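Local coordinates for transcriptional regulator (LacI family) (Clostridium acetobutylicum ATCC 824, PDB 3G85), which probably regulates transcription by binding DNA, and is seen here as its periplasmic-binding-protein-like core without the DNA-binding headpiece, at residues 116-121 with 219-224; 190-195 with 201-206; 226-231 with 273-278. One frame throughout, in Å; residues are numbered along the deposited sequence.

Contact 1: 116-121 with 219-224; sequences EKASLL and EIVAIG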
ATOM      1  N   GLU A 116     -10.429   0.094  -8.760  1.00 25.68           N
ATOM      2  CA  GLU A 116     -11.378   0.619  -9.731  1.00 26.02           C
ATOM      3  C   GLU A 116     -10.738   1.543 -10.772  1.00 25.75           C
ATOM      4  O   GLU A 116     -11.000   1.395 -11.965  1.00 25.12           O
ATOM      5  CB  GLU A 116     -12.512   1.316  -8.986  1.00 25.91           C
ATOM      6  CG  GLU A 116     -13.631   1.883  -9.853  1.00 27.06           C
ATOM      7  CD  GLU A 116     -14.720   2.501  -8.982  1.00 30.30           C
ATOM      8  OE1 GLU A 116     -14.420   3.447  -8.221  1.00 34.08           O
ATOM      9  OE2 GLU A 116     -15.871   2.021  -9.047  1.00 36.36           O
ATOM     10  N   LYS A 117      -9.908   2.506 -10.356  1.00 24.15           N
ATOM     11  CA  LYS A 117      -9.221   3.353 -11.330  1.00 24.16           C
ATOM     12  C   LYS A 117      -8.355   2.558 -12.306  1.00 23.94           C
ATOM     13  O   LYS A 117      -8.262   2.940 -13.468  1.00 23.23           O
ATOM     14  CB  LYS A 117      -8.324   4.407 -10.651  1.00 24.32           C
ATOM     15  CG  LYS A 117      -9.032   5.410  -9.763  1.00 26.86           C
ATOM     16  CD  LYS A 117      -8.053   6.516  -9.296  1.00 25.03           C
ATOM     17  CE  LYS A 117      -8.683   7.258  -8.107  1.00 26.50           C
ATOM     18  NZ  LYS A 117      -7.831   8.375  -7.614  1.00 25.06           N
ATOM     19  N   ALA A 118      -7.663   1.513 -11.827  1.00 22.95           N
ATOM     20  CA  ALA A 118      -6.825   0.695 -12.720  1.00 24.83           C
ATOM     21  C   ALA A 118      -7.722   0.022 -13.768  1.00 25.24           C
ATOM     22  O   ALA A 118      -7.438   0.079 -14.967  1.00 26.56           O
ATOM     23  CB  ALA A 118      -6.041  -0.333 -11.933  1.00 23.54           C
ATOM     24  N   SER A 119      -8.826  -0.558 -13.312  1.00 26.15           N
ATOM     25  CA  SER A 119      -9.799  -1.167 -14.225  1.00 27.56           C
ATOM     26  C   SER A 119     -10.390  -0.202 -15.243  1.00 27.68           C
ATOM     27  O   SER A 119     -10.449  -0.519 -16.442  1.00 27.73           O
ATOM     28  CB  SER A 119     -10.924  -1.835 -13.456  1.00 28.05           C
ATOM     29  OG  SER A 119     -11.787  -2.458 -14.404  1.00 27.85           O
ATOM     30  N   LEU A 120     -10.823   0.971 -14.778  1.00 28.06           N
ATOM     31  CA  LEU A 120     -11.414   1.972 -15.676  1.00 28.48           C
ATOM     32  C   LEU A 120     -10.440   2.497 -16.720  1.00 29.14           C
ATOM     33  O   LEU A 120     -10.857   2.902 -17.805  1.00 29.89           O
ATOM     34  CB  LEU A 120     -12.085   3.115 -14.880  1.00 28.18           C
ATOM     35  CG  LEU A 120     -13.303   2.662 -14.047  1.00 29.81           C
ATOM     36  CD1 LEU A 120     -13.834   3.760 -13.115  1.00 28.61           C
ATOM     37  CD2 LEU A 120     -14.443   2.070 -14.911  1.00 30.69           C
ATOM     38  N   LEU A 121      -9.140   2.498 -16.418  1.00 28.67           N
ATOM     39  CA  LEU A 121      -8.154   2.890 -17.423  1.00 28.76           C
ATOM     40  C   LEU A 121      -8.185   1.869 -18.572  1.00 29.21           C
ATOM     41  O   LEU A 121      -8.139   2.237 -19.761  1.00 30.00           O
ATOM     42  CB  LEU A 121      -6.736   2.975 -16.806  1.00 28.77           C
ATOM     43  CG  LEU A 121      -5.585   3.446 -17.719  1.00 29.14           C
ATOM     44  CD1 LEU A 121      -4.425   4.003 -16.968  1.00 27.99           C
ATOM     45  CD2 LEU A 121      -5.078   2.347 -18.639  1.00 32.67           C
ATOM     46  N   GLU A 219      -0.313  -3.871 -21.818  1.00 32.57           N
ATOM     47  CA  GLU A 219      -0.330  -2.612 -21.065  1.00 30.44           C
ATOM     48  C   GLU A 219      -0.416  -2.906 -19.560  1.00 29.34           C
ATOM     49  O   GLU A 219      -1.185  -3.746 -19.145  1.00 27.32           O
ATOM     50  CB  GLU A 219      -1.483  -1.725 -21.503  1.00 30.69           C
ATOM     51  CG  GLU A 219      -1.265  -0.298 -21.066  1.00 35.65           C
ATOM     52  CD  GLU A 219      -2.196   0.703 -21.720  1.00 41.97           C
ATOM     53  OE1 GLU A 219      -2.730   0.439 -22.832  1.00 44.44           O
ATOM     54  OE2 GLU A 219      -2.396   1.768 -21.099  1.00 44.76           O
ATOM     55  N   ILE A 220       0.401  -2.226 -18.758  1.00 27.25           N
ATOM     56  CA  ILE A 220       0.474  -2.540 -17.324  1.00 26.70           C
ATOM     57  C   ILE A 220      -0.020  -1.369 -16.492  1.00 24.76           C
ATOM     58  O   ILE A 220       0.265  -0.226 -16.806  1.00 25.70           O
ATOM     59  CB  ILE A 220       1.944  -2.848 -16.906  1.00 27.11           C
ATOM     60  CG1 ILE A 220       2.479  -4.009 -17.746  1.00 29.10           C
ATOM     61  CG2 ILE A 220       2.022  -3.129 -15.368  1.00 25.57           C
ATOM     62  CD1 ILE A 220       4.030  -4.222 -17.702  1.00 27.59           C
ATOM     63  N   VAL A 221      -0.740  -1.661 -15.424  1.00 23.14           N
ATOM     64  CA  VAL A 221      -1.030  -0.671 -14.383  1.00 22.96           C
ATOM     65  C   VAL A 221      -0.637  -1.360 -13.092  1.00 22.36           C
ATOM     66  O   VAL A 221      -0.934  -2.537 -12.897  1.00 22.81           O
ATOM     67  CB  VAL A 221      -2.505  -0.259 -14.299  1.00 22.68           C
ATOM     68  CG1 VAL A 221      -2.756   0.685 -13.079  1.00 23.18           C
ATOM     69  CG2 VAL A 221      -2.902   0.468 -15.593  1.00 23.85           C
ATOM     70  N   ALA A 222       0.071  -0.647 -12.230  1.00 21.31           N
ATOM     71  CA  ALA A 222       0.517  -1.268 -10.983  1.00 19.77           C
ATOM     72  C   ALA A 222       0.096  -0.403  -9.822  1.00 19.94           C
ATOM     73  O   ALA A 222      -0.062   0.790  -9.972  1.00 21.69           O
ATOM     74  CB  ALA A 222       2.010  -1.410 -10.979  1.00 19.95           C
ATOM     75  N   ILE A 223      -0.054  -1.013  -8.652  1.00 20.70           N
ATOM     76  CA  ILE A 223      -0.274  -0.258  -7.409  1.00 18.87           C
ATOM     77  C   ILE A 223       1.087   0.249  -6.915  1.00 19.18           C
ATOM     78  O   ILE A 223       2.036  -0.531  -6.767  1.00 18.10           O
ATOM     79  CB  ILE A 223      -0.943  -1.125  -6.319  1.00 19.08           C
ATOM     80  CG1 ILE A 223      -2.337  -1.627  -6.773  1.00 18.22           C
ATOM     81  CG2 ILE A 223      -0.990  -0.370  -4.956  1.00 17.62           C
ATOM     82  CD1 ILE A 223      -3.358  -0.472  -6.964  1.00 17.34           C
ATOM     83  N   GLY A 224       1.181   1.549  -6.679  1.00 18.53           N
ATOM     84  CA  GLY A 224       2.471   2.149  -6.298  1.00 21.03           C
ATOM     85  C   GLY A 224       2.692   2.070  -4.808  1.00 23.23           C
ATOM     86  O   GLY A 224       1.962   2.687  -4.027  1.00 23.85           O
TER

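Contact 2: 190-195 with 201-206; sequences KALFCN and LGVISV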
ATOM      1  N   LYS A 190      -4.061  -8.727 -22.978  1.00 33.85           N
ATOM      2  CA  LYS A 190      -3.305  -7.558 -23.375  1.00 32.92           C
ATOM      3  C   LYS A 190      -3.247  -6.461 -22.289  1.00 31.57           C
ATOM      4  O   LYS A 190      -2.580  -5.445 -22.467  1.00 31.65           O
ATOM      5  CB  LYS A 190      -3.874  -6.982 -24.666  1.00 34.29           C
ATOM      6  CG  LYS A 190      -3.611  -7.853 -25.928  1.00 35.75           C
ATOM      7  CD  LYS A 190      -4.000  -7.099 -27.181  1.00 40.17           C
ATOM      8  CE  LYS A 190      -2.858  -6.192 -27.663  1.00 42.79           C
ATOM      9  NZ  LYS A 190      -3.352  -4.815 -27.956  1.00 44.98           N
ATOM     10  N   ALA A 191      -3.966  -6.672 -21.195  1.00 29.61           N
ATOM     11  CA  ALA A 191      -3.939  -5.774 -20.046  1.00 28.51           C
ATOM     12  C   ALA A 191      -3.430  -6.565 -18.863  1.00 27.37           C
ATOM     13  O   ALA A 191      -3.760  -7.753 -18.701  1.00 27.33           O
ATOM     14  CB  ALA A 191      -5.325  -5.231 -19.760  1.00 27.55           C
ATOM     15  N   LEU A 192      -2.611  -5.916 -18.036  1.00 26.02           N
ATOM     16  CA  LEU A 192      -2.066  -6.566 -16.863  1.00 24.07           C
ATOM     17  C   LEU A 192      -2.101  -5.631 -15.662  1.00 24.01           C
ATOM     18  O   LEU A 192      -1.561  -4.544 -15.717  1.00 23.90           O
ATOM     19  CB  LEU A 192      -0.617  -7.030 -17.142  1.00 24.37           C
ATOM     20  CG  LEU A 192       0.110  -7.644 -15.929  1.00 21.97           C
ATOM     21  CD1 LEU A 192      -0.503  -8.993 -15.514  1.00 20.39           C
ATOM     22  CD2 LEU A 192       1.598  -7.799 -16.236  1.00 23.06           C
ATOM     23  N   PHE A 193      -2.750  -6.077 -14.594  1.00 23.12           N
ATOM     24  CA  PHE A 193      -2.726  -5.399 -13.309  1.00 23.21           C
ATOM     25  C   PHE A 193      -1.699  -6.056 -12.378  1.00 22.38           C
ATOM     26  O   PHE A 193      -1.733  -7.269 -12.163  1.00 22.13           O
ATOM     27  CB  PHE A 193      -4.118  -5.473 -12.692  1.00 22.57           C
ATOM     28  CG  PHE A 193      -4.220  -4.912 -11.298  1.00 23.65           C
ATOM     29  CD1 PHE A 193      -4.090  -3.527 -11.076  1.00 20.68           C
ATOM     30  CD2 PHE A 193      -4.507  -5.751 -10.233  1.00 21.01           C
ATOM     31  CE1 PHE A 193      -4.248  -2.996  -9.802  1.00 22.34           C
ATOM     32  CE2 PHE A 193      -4.659  -5.217  -8.914  1.00 23.06           C
ATOM     33  CZ  PHE A 193      -4.515  -3.840  -8.721  1.00 22.17           C
ATOM     34  N   CYS A 194      -0.794  -5.261 -11.816  1.00 22.02           N
ATOM     35  CA  CYS A 194       0.131  -5.791 -10.790  1.00 21.41           C
ATOM     36  C   CYS A 194      -0.174  -5.095  -9.482  1.00 21.19           C
ATOM     37  O   CYS A 194      -0.244  -3.874  -9.449  1.00 20.81           O
ATOM     38  CB  CYS A 194       1.590  -5.536 -11.163  1.00 22.27           C
ATOM     39  SG  CYS A 194       2.122  -6.306 -12.721  1.00 24.46           S
ATOM     40  N   ASN A 195      -0.356  -5.844  -8.413  1.00 19.96           N
ATOM     41  CA  ASN A 195      -0.753  -5.178  -7.165  1.00 20.77           C
ATOM     42  C   ASN A 195       0.456  -4.676  -6.366  1.00 19.81           C
ATOM     43  O   ASN A 195       0.316  -4.287  -5.198  1.00 20.83           O
ATOM     44  CB  ASN A 195      -1.748  -6.028  -6.322  1.00 19.74           C
ATOM     45  CG  ASN A 195      -1.093  -7.205  -5.598  1.00 18.94           C
ATOM     46  OD1 ASN A 195       0.024  -7.599  -5.904  1.00 20.51           O
ATOM     47  ND2 ASN A 195      -1.807  -7.777  -4.614  1.00 24.30           N
ATOM     48  N   LEU A 201       7.983  -3.992 -12.021  1.00 20.95           N
ATOM     49  CA  LEU A 201       9.355  -3.783 -12.504  1.00 21.07           C
ATOM     50  C   LEU A 201      10.015  -5.098 -12.946  1.00 21.01           C
ATOM     51  O   LEU A 201      10.702  -5.136 -13.985  1.00 21.41           O
ATOM     52  CB  LEU A 201      10.220  -3.111 -11.444  1.00 20.85           C
ATOM     53  CG  LEU A 201       9.812  -1.659 -11.156  1.00 21.58           C
ATOM     54  CD1 LEU A 201      10.613  -1.177  -9.929  1.00 20.24           C
ATOM     55  CD2 LEU A 201       9.942  -0.733 -12.426  1.00 22.54           C
ATOM     56  N   GLY A 202       9.747  -6.165 -12.209  1.00 20.22           N
ATOM     57  CA  GLY A 202      10.234  -7.496 -12.582  1.00 21.20           C
ATOM     58  C   GLY A 202       9.593  -7.984 -13.884  1.00 21.59           C
ATOM     59  O   GLY A 202      10.267  -8.581 -14.744  1.00 22.28           O
ATOM     60  N   VAL A 203       8.289  -7.761 -14.005  1.00 21.34           N
ATOM     61  CA  VAL A 203       7.545  -8.131 -15.229  1.00 21.76           C
ATOM     62  C   VAL A 203       8.141  -7.459 -16.475  1.00 21.35           C
ATOM     63  O   VAL A 203       8.431  -8.106 -17.481  1.00 21.31           O
ATOM     64  CB  VAL A 203       6.068  -7.802 -15.115  1.00 22.01           C
ATOM     65  CG1 VAL A 203       5.389  -7.919 -16.530  1.00 22.45           C
ATOM     66  CG2 VAL A 203       5.378  -8.672 -14.036  1.00 22.09           C
ATOM     67  N   ILE A 204       8.375  -6.160 -16.394  1.00 21.42           N
ATOM     68  CA  ILE A 204       8.926  -5.421 -17.515  1.00 22.98           C
ATOM     69  C   ILE A 204      10.342  -5.911 -17.848  1.00 23.57           C
ATOM     70  O   ILE A 204      10.711  -5.915 -19.044  1.00 23.19           O
ATOM     71  CB  ILE A 204       8.867  -3.908 -17.223  1.00 24.93           C
ATOM     72  CG1 ILE A 204       7.436  -3.433 -17.369  1.00 24.87           C
ATOM     73  CG2 ILE A 204       9.763  -3.104 -18.134  1.00 30.01           C
ATOM     74  CD1 ILE A 204       7.175  -2.256 -16.465  1.00 32.97           C
ATOM     75  N   SER A 205      11.107  -6.355 -16.835  1.00 22.11           N
ATOM     76  CA  SER A 205      12.439  -6.937 -17.059  1.00 25.18           C
ATOM     77  C   SER A 205      12.309  -8.074 -18.102  1.00 25.56           C
ATOM     78  O   SER A 205      13.043  -8.134 -19.102  1.00 25.68           O
ATOM     79  CB  SER A 205      13.027  -7.477 -15.743  1.00 24.14           C
ATOM     80  OG  SER A 205      14.275  -8.126 -15.911  1.00 29.62           O
ATOM     81  N   VAL A 206      11.347  -8.952 -17.855  1.00 26.52           N
ATOM     82  CA  VAL A 206      11.141 -10.137 -18.701  1.00 28.13           C
ATOM     83  C   VAL A 206      10.558  -9.739 -20.063  1.00 28.40           C
ATOM     84  O   VAL A 206      11.050 -10.183 -21.109  1.00 29.99           O
ATOM     85  CB  VAL A 206      10.257 -11.172 -17.990  1.00 27.45           C
ATOM     86  CG1 VAL A 206       9.894 -12.336 -18.947  1.00 28.76           C
ATOM     87  CG2 VAL A 206      10.962 -11.708 -16.776  1.00 28.32           C
TER

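Contact 3: 226-231 with 273-278; sequences NDREYT and DGPLIL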
ATOM      1  N   ASN A 226       6.279   1.426  -3.456  1.00 23.75           N
ATOM      2  CA  ASN A 226       7.627   1.951  -3.243  1.00 24.53           C
ATOM      3  C   ASN A 226       7.778   3.324  -3.895  1.00 23.14           C
ATOM      4  O   ASN A 226       6.858   3.839  -4.544  1.00 23.04           O
ATOM      5  CB  ASN A 226       8.714   0.979  -3.759  1.00 24.47           C
ATOM      6  CG  ASN A 226       8.762  -0.336  -2.958  1.00 29.19           C
ATOM      7  OD1 ASN A 226       8.687  -0.344  -1.742  1.00 32.38           O
ATOM      8  ND2 ASN A 226       8.871  -1.449  -3.661  1.00 35.60           N
ATOM      9  N   ASP A 227       8.942   3.924  -3.706  1.00 22.61           N
ATOM     10  CA  ASP A 227       9.279   5.233  -4.267  1.00 23.17           C
ATOM     11  C   ASP A 227       8.803   5.430  -5.730  1.00 21.73           C
ATOM     12  O   ASP A 227       9.164   4.667  -6.607  1.00 21.35           O
ATOM     13  CB  ASP A 227      10.804   5.371  -4.133  1.00 24.25           C
ATOM     14  CG  ASP A 227      11.306   6.772  -4.339  1.00 32.24           C
ATOM     15  OD1 ASP A 227      10.864   7.462  -5.299  1.00 34.47           O
ATOM     16  OD2 ASP A 227      12.228   7.148  -3.557  1.00 38.56           O
ATOM     17  N   ARG A 228       7.962   6.440  -5.963  1.00 20.86           N
ATOM     18  CA  ARG A 228       7.405   6.765  -7.287  1.00 21.35           C
ATOM     19  C   ARG A 228       8.456   6.894  -8.420  1.00 21.25           C
ATOM     20  O   ARG A 228       8.138   6.677  -9.606  1.00 20.56           O
ATOM     21  CB  ARG A 228       6.643   8.095  -7.213  1.00 21.42           C
ATOM     22  CG  ARG A 228       5.349   8.079  -6.377  1.00 21.93           C
ATOM     23  CD  ARG A 228       4.672   9.479  -6.500  1.00 23.72           C
ATOM     24  NE  ARG A 228       3.337   9.453  -5.906  1.00 33.81           N
ATOM     25  CZ  ARG A 228       2.703  10.503  -5.357  1.00 36.91           C
ATOM     26  NH1 ARG A 228       3.300  11.699  -5.320  1.00 39.29           N
ATOM     27  NH2 ARG A 228       1.476  10.351  -4.846  1.00 29.99           N
ATOM     28  N   GLU A 229       9.690   7.263  -8.082  1.00 21.27           N
ATOM     29  CA  GLU A 229      10.676   7.470  -9.137  1.00 22.26           C
ATOM     30  C   GLU A 229      11.080   6.192  -9.903  1.00 22.19           C
ATOM     31  O   GLU A 229      11.523   6.271 -11.064  1.00 22.06           O
ATOM     32  CB  GLU A 229      11.924   8.212  -8.611  1.00 22.53           C
ATOM     33  CG  GLU A 229      11.659   9.714  -8.509  1.00 24.44           C
ATOM     34  CD  GLU A 229      12.897  10.555  -8.270  1.00 28.38           C
ATOM     35  OE1 GLU A 229      14.036  10.094  -8.512  1.00 26.23           O
ATOM     36  OE2 GLU A 229      12.702  11.704  -7.822  1.00 32.07           O
ATOM     37  N   TYR A 230      10.986   5.031  -9.253  1.00 22.25           N
ATOM     38  CA  TYR A 230      11.365   3.786  -9.932  1.00 23.00           C
ATOM     39  C   TYR A 230      10.460   3.517 -11.132  1.00 22.83           C
ATOM     40  O   TYR A 230      10.907   3.063 -12.185  1.00 22.91           O
ATOM     41  CB  TYR A 230      11.391   2.595  -8.976  1.00 23.53           C
ATOM     42  CG  TYR A 230      12.548   2.618  -8.014  1.00 25.50           C
ATOM     43  CD1 TYR A 230      13.847   2.304  -8.437  1.00 24.85           C
ATOM     44  CD2 TYR A 230      12.351   2.938  -6.677  1.00 24.32           C
ATOM     45  CE1 TYR A 230      14.927   2.329  -7.545  1.00 26.36           C
ATOM     46  CE2 TYR A 230      13.434   2.962  -5.766  1.00 26.66           C
ATOM     47  CZ  TYR A 230      14.702   2.652  -6.213  1.00 27.06           C
ATOM     48  OH  TYR A 230      15.758   2.680  -5.336  1.00 28.55           O
ATOM     49  N   THR A 231       9.176   3.802 -10.975  1.00 21.02           N
ATOM     50  CA  THR A 231       8.237   3.591 -12.079  1.00 20.42           C
ATOM     51  C   THR A 231       8.146   4.833 -12.992  1.00 21.16           C
ATOM     52  O   THR A 231       7.707   4.719 -14.143  1.00 20.45           O
ATOM     53  CB  THR A 231       6.835   3.228 -11.555  1.00 19.77           C
ATOM     54  OG1 THR A 231       6.442   4.179 -10.550  1.00 17.98           O
ATOM     55  CG2 THR A 231       6.838   1.799 -10.945  1.00 19.11           C
ATOM     56  N   ASP A 273      -7.226   9.986  -1.313  1.00 21.75           N
ATOM     57  CA  ASP A 273      -7.458   9.478  -2.656  1.00 23.16           C
ATOM     58  C   ASP A 273      -6.111   8.921  -3.141  1.00 23.47           C
ATOM     59  O   ASP A 273      -5.107   9.627  -3.047  1.00 25.42           O
ATOM     60  CB  ASP A 273      -7.870  10.616  -3.593  1.00 24.20           C
ATOM     61  CG  ASP A 273      -7.925  10.161  -5.077  1.00 28.19           C
ATOM     62  OD1 ASP A 273      -8.849   9.418  -5.429  1.00 30.78           O
ATOM     63  OD2 ASP A 273      -7.017  10.508  -5.880  1.00 33.89           O
ATOM     64  N   GLY A 274      -6.059   7.688  -3.652  1.00 22.20           N
ATOM     65  CA  GLY A 274      -4.779   7.194  -4.228  1.00 22.47           C
ATOM     66  C   GLY A 274      -4.737   7.581  -5.701  1.00 22.13           C
ATOM     67  O   GLY A 274      -5.572   7.104  -6.455  1.00 22.95           O
ATOM     68  N   PRO A 275      -3.851   8.525  -6.101  1.00 22.81           N
ATOM     69  CA  PRO A 275      -3.981   9.072  -7.474  1.00 23.05           C
ATOM     70  C   PRO A 275      -3.544   8.116  -8.570  1.00 22.97           C
ATOM     71  O   PRO A 275      -2.531   7.400  -8.413  1.00 22.00           O
ATOM     72  CB  PRO A 275      -3.009  10.252  -7.492  1.00 22.83           C
ATOM     73  CG  PRO A 275      -1.951   9.855  -6.513  1.00 24.15           C
ATOM     74  CD  PRO A 275      -2.727   9.141  -5.383  1.00 22.29           C
ATOM     75  N   LEU A 276      -4.272   8.126  -9.685  1.00 22.81           N
ATOM     76  CA  LEU A 276      -3.758   7.497 -10.892  1.00 24.18           C
ATOM     77  C   LEU A 276      -2.728   8.412 -11.528  1.00 24.43           C
ATOM     78  O   LEU A 276      -3.010   9.597 -11.864  1.00 24.99           O
ATOM     79  CB  LEU A 276      -4.889   7.146 -11.868  1.00 24.20           C
ATOM     80  CG  LEU A 276      -4.513   6.680 -13.286  1.00 25.27           C
ATOM     81  CD1 LEU A 276      -3.985   5.259 -13.279  1.00 23.98           C
ATOM     82  CD2 LEU A 276      -5.757   6.763 -14.157  1.00 27.95           C
ATOM     83  N   ILE A 277      -1.516   7.896 -11.677  1.00 23.58           N
ATOM     84  CA  ILE A 277      -0.423   8.693 -12.220  1.00 23.52           C
ATOM     85  C   ILE A 277      -0.063   8.102 -13.566  1.00 23.94           C
ATOM     86  O   ILE A 277       0.552   7.065 -13.644  1.00 22.01           O
ATOM     87  CB  ILE A 277       0.779   8.744 -11.285  1.00 23.46           C
ATOM     88  CG1 ILE A 277       0.347   9.237  -9.889  1.00 23.73           C
ATOM     89  CG2 ILE A 277       1.917   9.622 -11.887  1.00 21.31           C
ATOM     90  CD1 ILE A 277       1.474   9.367  -8.866  1.00 24.84           C
ATOM     91  N   LEU A 278      -0.492   8.769 -14.637  1.00 25.00           N
ATOM     92  CA  LEU A 278      -0.237   8.275 -15.996  1.00 26.30           C
ATOM     93  C   LEU A 278       1.219   8.460 -16.392  1.00 27.48           C
ATOM     94  O   LEU A 278       1.788   9.556 -16.276  1.00 28.29           O
ATOM     95  CB  LEU A 278      -1.136   9.007 -17.012  1.00 26.00           C
ATOM     96  CG  LEU A 278      -2.655   8.942 -16.835  1.00 27.50           C
ATOM     97  CD1 LEU A 278      -3.381   9.759 -17.928  1.00 30.33           C
ATOM     98  CD2 LEU A 278      -3.134   7.512 -16.836  1.00 27.90           C
TER

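Contact 1: 116-121 with 219-224
Ala118 and Leu121 of helix 111-124 lie on Val221 and Glu219 of strand 219-224 in a buried helix-on-sheet contact of the C-terminal lobe, an alpha/beta sandwich of the periplasmic-binding-protein type. The short segments run almost antiparallel, at 168°, with their axes 9.1 Å apart at closest approach. No hydrogen bond crosses the interface; the contact is mainly apolar. Side chains alternate along the strand: Glu219 and Val221 face helix 111-124, while Ile220 and Ala222 turn to helix 197-209, which covers the other face of the sheet.

Val221 is the centre of the contact, and its two methyl groups divide the helix between them. With CG1 anti to the backbone N (chi1 174°), Val221 CG1 meets Ala118 CB at 3.6 Å, and the small alanine lets the backbones come close, its CA 6.2 Å from the CA of Val221. CG2 faces the branched end of Leu121, whose side chain passes slantwise over the valine. At the margin, the extended chain of Glu219 brings its carboxylate up to CD2 of Leu121, the two side chains crossing at a slant. That charge is answered by Lys125, in a salt bridge to OE2, and by a hydrogen bond between OE1 and the Tyr127 hydroxyl. Both methyls of Leu121 border Val221 CG2, CD1 at 4.1 Å and CD2 at 4.2 Å, and CD2 also reaches Glu219 OE2 at 3.7 Å.

Contact 2: 190-195 with 201-206
A chi1 of 176° sends CG of Leu192 opposite the backbone N, and one of 168° does the same for CG1 of Val203, which points the two side chains at each other. In the leucine, chi2 of 68° folds CD1 back and leaves CD2 as the far end of an extended chain, so that CD2 is the methyl that leads away from the strand. It meets Val203 CG1 at 3.8 Å, the two side chains reaching toward each other tip to tip.

The other valine methyl is used as well. Val203 CG2 faces the sulfur of Cys194 in a looser contact, CG2 to SG being 4.2 Å. One residue of helix 197-209 therefore touches two residues of strand 191-194 that stand two positions apart and face the same side of the sheet. Their backbones remain well separated, with 9.0 Å between the CA atoms of Cys194 and Val203, and the space between strand and helix is bridged by side chains alone. No hydrogen bond joins the segments, and all three touching residues are buried.

The valine also rests on Ile133 of strand 131-134 and on Ile220 of strand 219-224, the two strands that flank 191-194, so its side chain touches residues of three adjacent strands. Phe193, between Leu192 and Cys194, turns to the other face, where its ring stacks with that of Phe149 from helix 140-155. The strand is thus covered by helices on both sides. Helix 197-209 leads on to strand 219-224, parallel to 191-194 and next to it in the sheet, and the contact joins the first strand and the helix of this beta-alpha-beta crossover, the repeating unit of the periplasmic-binding-protein fold.

Contact 3: 226-231 with 273-278
Arg228 NE, paired in a salt bridge with Asp242 OD2, also lies 3.5 Å from CD1 of Ile277, the closest approach between the two segments. The arginine is extended from CG to NE and crosses the isoleucine at about a right angle. Ile277 carries CG1 anti to its carbonyl carbon (chi1 -54°), and a straight chi2 brings CD1 over one face of the guanidinium. Pro275 CG approaches obliquely, 3.8 Å from Arg228 NH2. The contact is a small surface one, in which these two apolar groups rest against a guanidinium whose NE is paired with Asp242.

Asp227 caps the start of helix 228-232. Its OD1 accepts from Glu229 N at 3.0 Å with an angle of 166°, while OD2 makes a salt bridge to Arg32 of helix 27-40 in the other lobe. Pro275 and Ile277 share backbone hydrogen bonds with Asp242 and Ile240, adding an antiparallel edge to the sheet. The chain at 273-275 passes from one lobe to the other, and the contact sits beside this interlobe crossover, typical of the hinge in periplasmic-binding-protein-like folds.

In the fold
All three contacts involve the mixed sheet of the C-terminal lobe. Contacts 1 and 2 have centres about 11 Å apart and lie on opposite faces of it: strands 191-194 and 219-224 are neighbours joined by backbone hydrogen bonds, and contact 2 is nested along the chain within the loop that contact 1 closes. Contact 3 follows in series, its centre about 11 Å from that of contact 1 and 15 Å from that of contact 2, at the edge strand 276-277, beside the chain that crosses from the other lobe. Lys117 of helix 111-124 ties it to contact 1 through a salt bridge to Asp273 and a hydrogen bond to Gly274 O. Sandwich core and hinge region are thereby directly connected.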